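Long-range contacts in putative curved DNA-binding protein (Chaetomium thermophilum var. thermophilum DSM 1495, PDB 4IPA), which is an Arx1-type relative of the methionine aminopeptidases, linked to ribosome biogenesis and possibly able to bind DNA: residues 48-54 with 106-112; 84-90 with 114-120; 152-156 with 206-210; 161-165 with 356-360; 171-175 with 387-391. All blocks are in the same frame, centred on the assembly; numbering follows the deposited sequence.

Contact 1 of 5, residues 48-54 with 106-112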
# COMPACT_ATOMS: atom_id res chain seq x y z
N VAL A 48 8.53 -4.76 -17.79
CA VAL A 48 8.64 -5.88 -18.70
C VAL A 48 9.85 -6.75 -18.32
O VAL A 48 10.80 -6.28 -17.68
CB VAL A 48 8.76 -5.40 -20.16
CG1 VAL A 48 7.61 -4.44 -20.51
CG2 VAL A 48 10.09 -4.71 -20.39
N PRO A 49 9.83 -8.04 -18.71
CA PRO A 49 10.97 -8.91 -18.41
C PRO A 49 12.27 -8.30 -18.93
O PRO A 49 12.29 -7.79 -20.06
CB PRO A 49 10.63 -10.18 -19.19
CG PRO A 49 9.13 -10.19 -19.19
CD PRO A 49 8.75 -8.76 -19.41
N GLY A 50 13.31 -8.32 -18.11
CA GLY A 50 14.61 -7.78 -18.51
C GLY A 50 14.87 -6.36 -18.02
O GLY A 50 16.03 -5.93 -17.96
N ALA A 51 13.81 -5.63 -17.68
CA ALA A 51 13.99 -4.26 -17.19
C ALA A 51 14.67 -4.29 -15.83
O ALA A 51 14.38 -5.15 -15.00
CB ALA A 51 12.66 -3.51 -17.10
N LYS A 52 15.57 -3.34 -15.62
CA LYS A 52 16.25 -3.17 -14.35
C LYS A 52 15.37 -2.40 -13.37
O LYS A 52 14.93 -1.28 -13.66
CB LYS A 52 17.55 -2.40 -14.57
CG LYS A 52 18.47 -3.03 -15.60
CD LYS A 52 19.54 -2.06 -16.07
CE LYS A 52 20.46 -1.64 -14.93
NZ LYS A 52 21.45 -0.62 -15.39
N ILE A 53 15.13 -2.99 -12.21
CA ILE A 53 14.32 -2.36 -11.19
C ILE A 53 14.76 -0.93 -10.85
O ILE A 53 13.90 -0.05 -10.69
CB ILE A 53 14.25 -3.23 -9.90
CG1 ILE A 53 13.46 -4.50 -10.18
CG2 ILE A 53 13.58 -2.47 -8.77
CD1 ILE A 53 13.34 -5.43 -8.99
N ILE A 54 16.06 -0.69 -10.74
CA ILE A 54 16.52 0.64 -10.35
C ILE A 54 16.15 1.70 -11.39
O ILE A 54 15.91 2.86 -11.04
CB ILE A 54 18.04 0.72 -10.02
CG1 ILE A 54 18.35 2.03 -9.28
CG2 ILE A 54 18.88 0.66 -11.27
CD1 ILE A 54 19.05 1.83 -8.00
N ALA A 106 21.25 -3.17 -7.74
CA ALA A 106 20.86 -2.23 -8.79
C ALA A 106 20.84 -2.87 -10.18
O ALA A 106 20.41 -2.24 -11.15
CB ALA A 106 21.76 -0.99 -8.79
N ALA A 107 21.30 -4.12 -10.28
CA ALA A 107 21.29 -4.84 -11.56
C ALA A 107 20.16 -5.86 -11.61
O ALA A 107 19.96 -6.53 -12.63
CB ALA A 107 22.64 -5.52 -11.81
N THR A 108 19.43 -6.00 -10.51
CA THR A 108 18.25 -6.86 -10.47
C THR A 108 17.27 -6.52 -11.60
O THR A 108 16.93 -5.35 -11.82
CB THR A 108 17.50 -6.71 -9.14
OG1 THR A 108 18.41 -6.89 -8.05
CG2 THR A 108 16.36 -7.73 -9.04
N GLU A 109 16.80 -7.54 -12.31
CA GLU A 109 15.87 -7.33 -13.42
C GLU A 109 14.54 -8.03 -13.18
O GLU A 109 14.48 -9.07 -12.51
CB GLU A 109 16.48 -7.83 -14.75
CG GLU A 109 17.88 -7.30 -15.04
CD GLU A 109 18.39 -7.68 -16.42
OE1 GLU A 109 18.05 -8.77 -16.93
OE2 GLU A 109 19.13 -6.86 -17.01
N ILE A 110 13.49 -7.46 -13.76
CA ILE A 110 12.17 -8.08 -13.76
C ILE A 110 12.25 -9.47 -14.39
O ILE A 110 12.75 -9.64 -15.50
CB ILE A 110 11.16 -7.23 -14.58
CG1 ILE A 110 11.11 -5.79 -14.07
CG2 ILE A 110 9.76 -7.86 -14.56
CD1 ILE A 110 10.69 -5.68 -12.61
N GLN A 111 11.75 -10.47 -13.67
CA GLN A 111 11.68 -11.84 -14.16
C GLN A 111 10.30 -12.12 -14.75
O GLN A 111 9.28 -11.79 -14.15
CB GLN A 111 11.95 -12.82 -13.02
CG GLN A 111 13.24 -12.55 -12.29
CD GLN A 111 14.44 -12.67 -13.20
OE1 GLN A 111 14.70 -13.74 -13.75
NE2 GLN A 111 15.16 -11.57 -13.40
N PRO A 112 10.26 -12.77 -15.93
CA PRO A 112 8.99 -13.04 -16.62
C PRO A 112 8.01 -13.88 -15.79
O PRO A 112 8.40 -14.82 -15.09
CB PRO A 112 9.43 -13.79 -17.88
CG PRO A 112 10.82 -14.34 -17.55
CD PRO A 112 11.43 -13.32 -16.63
O HOH W 1 17.66 -2.83 -10.71
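Val48 and Pro49 meet the 106-112 loop first: the carbonyl oxygen of Val48 lies against the branch carbon of Ile110, and the Pro49 ring crosses that of Pro112, with Pro49 CG 3.8 Å from Pro112 CB. Val48 also opens a type II turn, closed by the amide of Ala51, whose third residue, Gly50, has positive phi and sends its N-H almost straight to Ile110 O (3.0 Å, 171°). Ala51 O then accepts from Ile110 N at 2.8 Å. Lys52 and Glu109 form a single backbone bridge, and this short pairing fastens the entrance of helix 53-69, for which Lys52 is the N-cap residue, to the loop that precedes strand 115-124 within the peptidase M24 fold. Next, Ile53 N bonds to Thr108 O at 3.0 Å. Its CD1 runs beside Thr108 CG2, while CG1 is crossed at about a right angle by the end of Ile110, CD1, at 3.9 Å. With CG1 of Ile54 anti to the backbone N (chi1 -165°), CG2 is left between N and the carbonyl carbon and touches Ala106 O. A water takes the N-H of Ile54 at 2.7 Å and donates to Thr108 O and, weakly, to Ala106 O.

Contact 2 of 5, residues 84-90 with 114-120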
# COMPACT_ATOMS: atom_id res chain seq x y z
N PRO A 84 7.75 6.65 -2.26
CA PRO A 84 8.67 6.46 -3.38
C PRO A 84 8.15 5.39 -4.34
O PRO A 84 7.40 4.51 -3.92
CB PRO A 84 9.94 5.95 -2.70
CG PRO A 84 9.46 5.29 -1.47
CD PRO A 84 8.33 6.17 -0.99
N THR A 85 8.53 5.48 -5.61
CA THR A 85 8.23 4.43 -6.57
C THR A 85 8.96 3.16 -6.14
O THR A 85 10.18 3.16 -5.96
CB THR A 85 8.73 4.78 -7.97
OG1 THR A 85 8.08 5.97 -8.44
CG2 THR A 85 8.44 3.64 -8.93
N THR A 86 8.24 2.07 -5.95
CA THR A 86 8.91 0.84 -5.58
C THR A 86 8.41 -0.28 -6.48
O THR A 86 7.27 -0.27 -6.93
CB THR A 86 8.66 0.46 -4.11
OG1 THR A 86 7.25 0.32 -3.90
CG2 THR A 86 9.25 1.51 -3.17
N VAL A 87 9.28 -1.25 -6.72
CA VAL A 87 8.98 -2.32 -7.66
C VAL A 87 9.52 -3.60 -7.05
O VAL A 87 10.72 -3.81 -7.01
CB VAL A 87 9.61 -2.03 -9.03
CG1 VAL A 87 9.46 -3.22 -9.98
CG2 VAL A 87 8.98 -0.76 -9.63
N SER A 88 8.61 -4.44 -6.55
CA SER A 88 9.01 -5.56 -5.71
C SER A 88 8.76 -6.92 -6.37
O SER A 88 7.63 -7.23 -6.75
CB SER A 88 8.28 -5.50 -4.37
OG SER A 88 8.42 -4.22 -3.80
N PRO A 89 9.84 -7.71 -6.52
CA PRO A 89 9.72 -9.06 -7.10
C PRO A 89 8.84 -10.01 -6.27
O PRO A 89 8.29 -9.63 -5.22
CB PRO A 89 11.16 -9.57 -7.15
CG PRO A 89 12.02 -8.32 -7.14
CD PRO A 89 11.24 -7.33 -6.27
N ALA A 90 8.76 -11.25 -6.74
CA ALA A 90 7.79 -12.25 -6.32
C ALA A 90 7.61 -12.45 -4.82
O ALA A 90 6.48 -12.37 -4.32
CB ALA A 90 8.09 -13.60 -7.00
N GLU A 114 6.52 -13.22 -13.12
CA GLU A 114 6.49 -12.99 -11.67
C GLU A 114 5.46 -11.94 -11.29
O GLU A 114 5.20 -11.02 -12.06
CB GLU A 114 7.85 -12.57 -11.15
CG GLU A 114 8.78 -13.72 -10.90
CD GLU A 114 9.99 -13.30 -10.09
OE1 GLU A 114 10.88 -14.17 -9.88
OE2 GLU A 114 10.04 -12.11 -9.65
N PRO A 115 4.87 -12.08 -10.10
CA PRO A 115 3.96 -11.05 -9.58
C PRO A 115 4.77 -9.90 -8.97
O PRO A 115 5.45 -10.06 -7.98
CB PRO A 115 3.15 -11.81 -8.51
CG PRO A 115 4.05 -12.92 -8.08
CD PRO A 115 4.90 -13.29 -9.26
N ILE A 116 4.67 -8.73 -9.61
CA ILE A 116 5.44 -7.55 -9.24
C ILE A 116 4.52 -6.56 -8.54
O ILE A 116 3.46 -6.21 -9.07
CB ILE A 116 6.01 -6.84 -10.52
CG1 ILE A 116 6.86 -7.82 -11.36
CG2 ILE A 116 6.81 -5.61 -10.14
CD1 ILE A 116 7.94 -8.51 -10.56
N LYS A 117 4.92 -6.12 -7.35
CA LYS A 117 4.16 -5.14 -6.59
C LYS A 117 4.68 -3.76 -6.90
O LYS A 117 5.86 -3.48 -6.72
CB LYS A 117 4.24 -5.38 -5.08
CG LYS A 117 3.35 -6.47 -4.59
CD LYS A 117 3.78 -7.82 -5.16
CE LYS A 117 5.13 -8.24 -4.60
NZ LYS A 117 5.50 -9.62 -5.08
N ILE A 118 3.80 -2.90 -7.38
CA ILE A 118 4.17 -1.53 -7.66
C ILE A 118 3.39 -0.64 -6.71
O ILE A 118 2.16 -0.57 -6.75
CB ILE A 118 3.89 -1.19 -9.12
CG1 ILE A 118 4.61 -2.19 -10.02
CG2 ILE A 118 4.35 0.24 -9.42
CD1 ILE A 118 3.76 -2.74 -11.13
N GLN A 119 4.12 -0.01 -5.81
CA GLN A 119 3.53 0.84 -4.79
C GLN A 119 4.22 2.19 -4.83
O GLN A 119 5.46 2.28 -4.80
CB GLN A 119 3.66 0.20 -3.41
CG GLN A 119 3.21 1.06 -2.24
CD GLN A 119 3.03 0.22 -0.97
OE1 GLN A 119 3.15 0.72 0.16
NE2 GLN A 119 2.73 -1.06 -1.16
N LEU A 120 3.42 3.24 -4.91
CA LEU A 120 3.94 4.58 -4.99
C LEU A 120 2.83 5.52 -4.59
O LEU A 120 1.71 5.09 -4.37
CB LEU A 120 4.41 4.88 -6.42
CG LEU A 120 3.39 4.70 -7.54
CD1 LEU A 120 2.59 5.98 -7.75
CD2 LEU A 120 4.11 4.30 -8.85
O HOH W 2 6.43 -2.36 -4.40
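Glu114 reaches Ala90 with an extended side chain: its OE2 takes the N-H of Ala90 at 3.3 Å, from above the carboxylate plane, while its CD rests against the Ala90 methyl. Pro115 follows, CD near the same methyl, and strand 115-120 now runs antiparallel to strand 84-88 at 166°, the first two strands of a three-stranded meander in the M24 domain. Ile116 crosses Val87 obliquely, CG2 to CG1 at 3.6 Å, and its CD1 reaches Pro89 CA. Lys117 forms a hydrogen-bonded pair with Ser88, their backbones bonded in both directions. Two bends, chi2 65° and chi3 68°, fold its chain back until NZ donates to Pro89 O at 2.8 Å, Ala90 O at 3.0 Å and Pro115 O at 2.9 Å, each met from above its carbonyl plane; with Val342 O, four oxygens share three N-H. Ile118 pairs with Val87 without hydrogen bonds, turning its side chain to helix 23-46. Gln119 O accepts from both the N-H and the hydroxyl of Thr86, the latter at 2.8 Å, and a water links that hydroxyl to Lys117 O and to Ser88 OG, itself also hydrogen-bonded to Tyr96 N. Leu120 closes the pairing with CB against Thr85 CA. Carbonyl oxygens around one buried ammonium group, with no carboxylate among them, would probably stabilise its charged form through peptide dipoles.

Contact 3 of 5, residues 152-156 with 206-210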
# COMPACT_ATOMS: atom_id res chain seq x y z
N ASP A 152 -4.91 -18.44 -8.33
CA ASP A 152 -5.45 -18.53 -6.98
C ASP A 152 -4.93 -17.40 -6.08
O ASP A 152 -5.70 -16.81 -5.32
CB ASP A 152 -5.10 -19.87 -6.34
CG ASP A 152 -5.81 -21.05 -7.00
OD1 ASP A 152 -6.89 -20.84 -7.59
OD2 ASP A 152 -5.27 -22.18 -6.93
N LEU A 153 -3.63 -17.14 -6.17
CA LEU A 153 -2.97 -16.09 -5.39
C LEU A 153 -3.61 -14.72 -5.65
O LEU A 153 -3.94 -13.99 -4.72
CB LEU A 153 -1.48 -16.04 -5.75
CG LEU A 153 -0.69 -14.90 -5.11
CD1 LEU A 153 -0.71 -15.04 -3.59
CD2 LEU A 153 0.77 -14.82 -5.62
N PHE A 154 -3.78 -14.39 -6.93
CA PHE A 154 -4.41 -13.14 -7.32
C PHE A 154 -5.86 -13.02 -6.86
O PHE A 154 -6.26 -11.97 -6.35
CB PHE A 154 -4.35 -12.97 -8.85
CG PHE A 154 -3.06 -12.38 -9.34
CD1 PHE A 154 -1.92 -13.17 -9.45
CD2 PHE A 154 -2.99 -11.05 -9.70
CE1 PHE A 154 -0.74 -12.63 -9.91
CE2 PHE A 154 -1.79 -10.50 -10.16
CZ PHE A 154 -0.67 -11.30 -10.26
N LEU A 155 -6.65 -14.06 -7.07
CA LEU A 155 -8.06 -14.02 -6.68
C LEU A 155 -8.25 -13.92 -5.17
O LEU A 155 -9.17 -13.24 -4.71
CB LEU A 155 -8.81 -15.24 -7.23
CG LEU A 155 -9.06 -15.15 -8.73
CD1 LEU A 155 -9.58 -16.48 -9.25
CD2 LEU A 155 -10.03 -14.02 -9.04
N ALA A 156 -7.40 -14.60 -4.40
CA ALA A 156 -7.45 -14.49 -2.95
C ALA A 156 -7.24 -13.03 -2.55
O ALA A 156 -7.93 -12.50 -1.69
CB ALA A 156 -6.39 -15.36 -2.31
N ALA A 206 -9.97 -20.26 0.77
CA ALA A 206 -10.79 -20.81 -0.31
C ALA A 206 -9.93 -20.99 -1.56
O ALA A 206 -10.29 -21.70 -2.49
CB ALA A 206 -11.99 -19.92 -0.60
N TYR A 207 -8.79 -20.33 -1.56
CA TYR A 207 -7.90 -20.40 -2.70
C TYR A 207 -6.59 -21.07 -2.29
O TYR A 207 -5.60 -21.00 -3.01
CB TYR A 207 -7.66 -19.01 -3.27
CG TYR A 207 -8.86 -18.42 -4.00
CD1 TYR A 207 -9.18 -18.82 -5.29
CD2 TYR A 207 -9.68 -17.47 -3.39
CE1 TYR A 207 -10.27 -18.29 -5.96
CE2 TYR A 207 -10.78 -16.94 -4.05
CZ TYR A 207 -11.07 -17.35 -5.33
OH TYR A 207 -12.15 -16.83 -5.99
N ASP A 208 -6.61 -21.72 -1.13
CA ASP A 208 -5.40 -22.33 -0.57
C ASP A 208 -4.23 -21.34 -0.48
O ASP A 208 -3.05 -21.71 -0.62
CB ASP A 208 -5.01 -23.60 -1.35
CG ASP A 208 -6.04 -24.71 -1.20
OD1 ASP A 208 -6.86 -24.66 -0.27
OD2 ASP A 208 -6.03 -25.65 -2.02
N CYS A 209 -4.54 -20.07 -0.24
CA CYS A 209 -3.50 -19.09 0.04
C CYS A 209 -3.59 -18.63 1.48
O CYS A 209 -4.53 -18.98 2.19
CB CYS A 209 -3.64 -17.91 -0.90
SG CYS A 209 -3.26 -18.36 -2.57
N ASN A 210 -2.60 -17.85 1.92
CA ASN A 210 -2.64 -17.30 3.27
C ASN A 210 -2.50 -15.78 3.29
O ASN A 210 -1.80 -15.20 2.45
CB ASN A 210 -1.57 -17.95 4.14
CG ASN A 210 -1.91 -19.37 4.52
OD1 ASN A 210 -2.82 -19.59 5.30
ND2 ASN A 210 -1.16 -20.34 3.98
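Tyr207 lays one face of its ring against helix 148-167 from within the Schellman motif that ends helix 193-205, shortly before strand 210-220 begins, so the contact seats the connection between two secondary-structure elements on a third. In that motif Asp208 is the C-prime residue with positive phi, and the amides of Asp208 and Cys209 turn back to Lys205 O and Ala204 O. The tight part is the ring itself. Leu155 CB stands over the face in a CH-pi contact, 3.9 Å from the centroid and 24° off the normal, displaced toward the rim where CE1 and CZ lie. The backbone N of Ala156 sits over the same face, and Ala156 CA touches Tyr207 CD2 at 3.7 Å. Tyr207 holds CG anti to its own carbonyl carbon (chi1 -72°), which turns the ring's face to Leu155 and Ala156. The methyl of Ala156 fills the step between the CB atoms of Tyr207 and Cys209, 4.0 Å from each.

The polar margin is looser. No hydrogen bond joins the two segments at all; Asp152 brings OD1 to the ring edge, in plane, 3.8 Å from Tyr207 CD1, with the carboxylate turned 43° from the ring. Its oxygens are held by other partners, Thr372 through OD1 and Arg149 through OD2, and Arg149 also donates to Tyr207 O and Asp208 O. Asp208 itself is exposed and pairs with Lys374. On the inner side, where Leu153 and Ala156 pack on Cys257 of strand 250-258, Cys209 SG presses on the helix backbone, 3.6 Å from Leu153 CA.

Contact 4 of 5, residues 161-165 with 356-360; sequences NEVLL and ITRIG
Glu162 and Arg358 form a salt bridge, the charged part of the contact. Arg358 extends from CG to NE across the gap between strand 355-360 and helix 148-167, and its guanidinium meets the carboxylate end-on, the two planes only 20° apart. Both terminal nitrogens converge on one oxygen: NH2 reaches Glu162 OE2 at 3.2 Å on its syn lone pair, and NH1 reaches the same OE2 at 3.3 Å. A weaker bond runs from NH2 to Glu162 OE1, which has a second cation in Arg166. The bend of Glu162 at chi2 (-60°) curls the carboxylate toward the strand; the two side chains cross at about a right angle.

Water adds a polar link. One molecule lies at the guanidinium edge, accepts from Arg358 NH1 at 2.7 Å and is held weakly by Asn161 ND2.

Van der Waals packing comes from Leu165, whose CD1 sits 3.3 Å above the guanidinium plane, toward the NH1 rim. Further along, Ile356 CD1 touches Leu165 O at 3.3 Å. Leu389 packs on Leu165, Ile356 and Arg358.

The helix and strand axes approach no closer than 11.6 Å, at 138°, and long side chains have to bridge the distance. A helix thus packs on the sheet face, Leu165 on Val253 and Ile349, and is tied by side chains to one edge strand, 355-360, in the pita-bread fold of the M24 family.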
# COMPACT_ATOMS: atom_id res chain seq x y z
N ASN A 161 -9.52 -8.12 -0.57
CA ASN A 161 -9.66 -6.66 -0.65
C ASN A 161 -11.13 -6.22 -0.68
O ASN A 161 -11.53 -5.30 0.04
CB ASN A 161 -8.90 -6.11 -1.85
CG ASN A 161 -8.79 -4.60 -1.83
OD1 ASN A 161 -8.47 -4.01 -0.81
ND2 ASN A 161 -9.08 -3.96 -2.97
N GLU A 162 -11.93 -6.90 -1.50
CA GLU A 162 -13.36 -6.63 -1.59
C GLU A 162 -14.07 -6.86 -0.26
O GLU A 162 -14.96 -6.10 0.11
CB GLU A 162 -14.02 -7.48 -2.69
CG GLU A 162 -13.55 -7.14 -4.09
CD GLU A 162 -13.84 -5.69 -4.48
OE1 GLU A 162 -15.01 -5.27 -4.35
OE2 GLU A 162 -12.91 -4.98 -4.92
N VAL A 163 -13.70 -7.93 0.44
CA VAL A 163 -14.26 -8.21 1.75
C VAL A 163 -13.82 -7.17 2.78
O VAL A 163 -14.66 -6.61 3.48
CB VAL A 163 -13.92 -9.63 2.23
CG1 VAL A 163 -14.41 -9.85 3.68
CG2 VAL A 163 -14.54 -10.65 1.30
N LEU A 164 -12.52 -6.91 2.88
CA LEU A 164 -12.01 -5.90 3.82
C LEU A 164 -12.70 -4.54 3.66
O LEU A 164 -13.15 -3.94 4.64
CB LEU A 164 -10.49 -5.72 3.66
CG LEU A 164 -9.86 -4.65 4.55
CD1 LEU A 164 -10.34 -4.83 5.99
CD2 LEU A 164 -8.32 -4.66 4.47
N LEU A 165 -12.79 -4.05 2.43
CA LEU A 165 -13.44 -2.77 2.17
C LEU A 165 -14.88 -2.72 2.71
O LEU A 165 -15.30 -1.70 3.28
CB LEU A 165 -13.39 -2.44 0.67
CG LEU A 165 -12.00 -2.10 0.10
CD1 LEU A 165 -12.04 -1.88 -1.43
CD2 LEU A 165 -11.39 -0.89 0.81
N ILE A 356 -18.16 4.19 1.14
CA ILE A 356 -16.74 4.17 0.87
C ILE A 356 -16.45 4.44 -0.59
O ILE A 356 -16.95 3.72 -1.46
CB ILE A 356 -16.10 2.83 1.31
CG1 ILE A 356 -15.97 2.81 2.83
CG2 ILE A 356 -14.74 2.62 0.62
CD1 ILE A 356 -15.27 1.61 3.38
N THR A 357 -15.63 5.46 -0.82
CA THR A 357 -15.14 5.83 -2.15
C THR A 357 -13.64 5.55 -2.29
O THR A 357 -12.84 5.91 -1.41
CB THR A 357 -15.33 7.35 -2.40
OG1 THR A 357 -16.69 7.70 -2.14
CG2 THR A 357 -14.98 7.71 -3.84
N ARG A 358 -13.26 4.93 -3.40
CA ARG A 358 -11.84 4.68 -3.67
C ARG A 358 -11.24 5.93 -4.32
O ARG A 358 -11.35 6.12 -5.52
CB ARG A 358 -11.66 3.47 -4.59
CG ARG A 358 -12.41 2.22 -4.15
CD ARG A 358 -12.11 0.99 -5.05
NE ARG A 358 -13.23 0.04 -5.04
CZ ARG A 358 -13.13 -1.27 -4.88
NH1 ARG A 358 -11.94 -1.85 -4.74
NH2 ARG A 358 -14.22 -2.03 -4.90
N ILE A 359 -10.63 6.79 -3.52
CA ILE A 359 -10.04 8.01 -4.05
C ILE A 359 -8.93 7.64 -5.03
O ILE A 359 -8.84 8.19 -6.13
CB ILE A 359 -9.41 8.85 -2.94
CG1 ILE A 359 -10.36 8.96 -1.74
CG2 ILE A 359 -9.01 10.22 -3.46
CD1 ILE A 359 -9.71 9.62 -0.52
N GLY A 360 -8.09 6.71 -4.61
CA GLY A 360 -6.91 6.34 -5.36
C GLY A 360 -6.52 4.90 -5.10
O GLY A 360 -6.38 4.45 -3.95
O HOH W 3 -9.35 -1.16 -4.81

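Contact 5 of 5, residues 171-175 with 387-391; sequences PGLLA and QPLSK
Leu174 is the centre of this surface contact, and its isobutyl end meets the chain of 387-391 by both methyls. CD1 approaches the backbone, 3.5 Å from Leu389 O and 3.6 Å from Pro388 O, with Ser390 N also close. CD2 turns to Lys391 and lies 3.6 Å from its CG. With CG of Leu174 anti to the carbonyl carbon (chi1 -48°), the side chain points to 387-391, CD1 toward Leu389 and CD2 toward Lys391.

Lys391, the last modelled residue, contributes its aliphatic length. The chain runs extended beyond CG, crossing Leu174 obliquely, and brings CE to 3.7 Å from Leu173 O. Its NZ makes no direct hydrogen bond across; it donates to a water at 3.0 Å, which in turn donates weakly to Leu173 O.

Pro388 closes the other flank, its CG 4.2 Å from Leu174 CB. Behind the contact, Leu389 turns to helix 148-167 and strand 355-360, and Val169 also touches Leu174. Leucine methyls against backbone carbonyls, proline and lysine carbons give a mostly apolar seam with one water at its rim. It joins the type I turn Gly172-Ala175, between helices 148-167 and 179-186, to the last ordered residues, after helix 379-386.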
# COMPACT_ATOMS: atom_id res chain seq x y z
N PRO A 171 -21.29 0.36 10.62
CA PRO A 171 -22.53 -0.41 10.68
C PRO A 171 -23.76 0.44 10.36
O PRO A 171 -23.93 1.51 10.93
CB PRO A 171 -22.57 -0.88 12.14
CG PRO A 171 -21.12 -0.98 12.52
CD PRO A 171 -20.48 0.20 11.84
N GLY A 172 -24.58 -0.03 9.43
CA GLY A 172 -25.85 0.60 9.16
C GLY A 172 -25.86 1.77 8.18
O GLY A 172 -26.92 2.20 7.73
N LEU A 173 -24.67 2.27 7.85
CA LEU A 173 -24.56 3.42 6.95
C LEU A 173 -25.31 3.21 5.64
O LEU A 173 -25.92 4.13 5.09
CB LEU A 173 -23.09 3.74 6.69
CG LEU A 173 -22.81 5.05 5.95
CD1 LEU A 173 -23.21 6.25 6.83
CD2 LEU A 173 -21.34 5.14 5.50
N LEU A 174 -25.28 1.99 5.12
CA LEU A 174 -25.90 1.73 3.83
C LEU A 174 -27.07 0.73 3.92
O LEU A 174 -27.57 0.26 2.90
CB LEU A 174 -24.85 1.25 2.82
CG LEU A 174 -23.54 2.06 2.72
CD1 LEU A 174 -22.42 1.26 2.02
CD2 LEU A 174 -23.74 3.44 2.04
N ALA A 175 -27.50 0.43 5.14
CA ALA A 175 -28.62 -0.50 5.35
C ALA A 175 -29.85 -0.04 4.59
O ALA A 175 -30.15 1.16 4.52
CB ALA A 175 -28.94 -0.64 6.82
N GLN A 387 -22.98 -7.07 -0.17
CA GLN A 387 -23.16 -5.74 0.41
C GLN A 387 -22.50 -4.68 -0.46
O GLN A 387 -21.46 -4.92 -1.06
CB GLN A 387 -22.57 -5.69 1.81
CG GLN A 387 -23.09 -6.74 2.76
CD GLN A 387 -22.29 -6.79 4.04
OE1 GLN A 387 -22.40 -7.74 4.83
NE2 GLN A 387 -21.45 -5.77 4.26
N PRO A 388 -23.12 -3.50 -0.54
CA PRO A 388 -22.57 -2.43 -1.38
C PRO A 388 -21.43 -1.73 -0.65
O PRO A 388 -21.32 -1.85 0.57
CB PRO A 388 -23.76 -1.48 -1.53
CG PRO A 388 -24.53 -1.65 -0.26
CD PRO A 388 -24.37 -3.10 0.14
N LEU A 389 -20.58 -1.04 -1.40
CA LEU A 389 -19.49 -0.28 -0.81
C LEU A 389 -19.93 1.16 -0.57
O LEU A 389 -19.41 1.85 0.32
CB LEU A 389 -18.28 -0.31 -1.73
CG LEU A 389 -17.12 -1.21 -1.28
CD1 LEU A 389 -16.00 -1.16 -2.31
CD2 LEU A 389 -16.62 -0.79 0.11
N SER A 390 -20.90 1.61 -1.35
CA SER A 390 -21.39 2.97 -1.25
C SER A 390 -22.79 3.05 -1.84
O SER A 390 -23.28 2.07 -2.38
CB SER A 390 -20.48 3.89 -2.05
OG SER A 390 -20.69 3.67 -3.44
N LYS A 391 -23.42 4.22 -1.72
CA LYS A 391 -24.65 4.53 -2.43
C LYS A 391 -24.28 5.28 -3.70
O LYS A 391 -23.77 6.40 -3.63
CB LYS A 391 -25.56 5.44 -1.60
CG LYS A 391 -26.04 4.92 -0.26
CD LYS A 391 -26.84 6.04 0.45
CE LYS A 391 -26.88 5.88 1.98
NZ LYS A 391 -27.15 7.19 2.68
O HOH W 4 -25.85 7.57 5.33

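Contacts 2, 3 and 4 are buried, contact 1 is partly buried and contact 5 lies at the surface. Contact 2 is the most central, about 10 Å from the chain's centre, and relies on strand pairing with a buried lysine. Contact 1 touches it through Ile53 and Ile110, which pack on Val87, but mixes backbone bonds with exposed loop residues. Contacts 3 and 4 share helix 148-167 with different chemistry: an aromatic face and a sulfur in one, a salt bridge spanning a wide gap in the other. Contact 5, without a direct hydrogen bond, adjoins contact 4 through a probable bond from Ile356 to Leu389. Contacts 1 and 5, with centres about 43 Å apart, lie on opposite sides of the chain's centre.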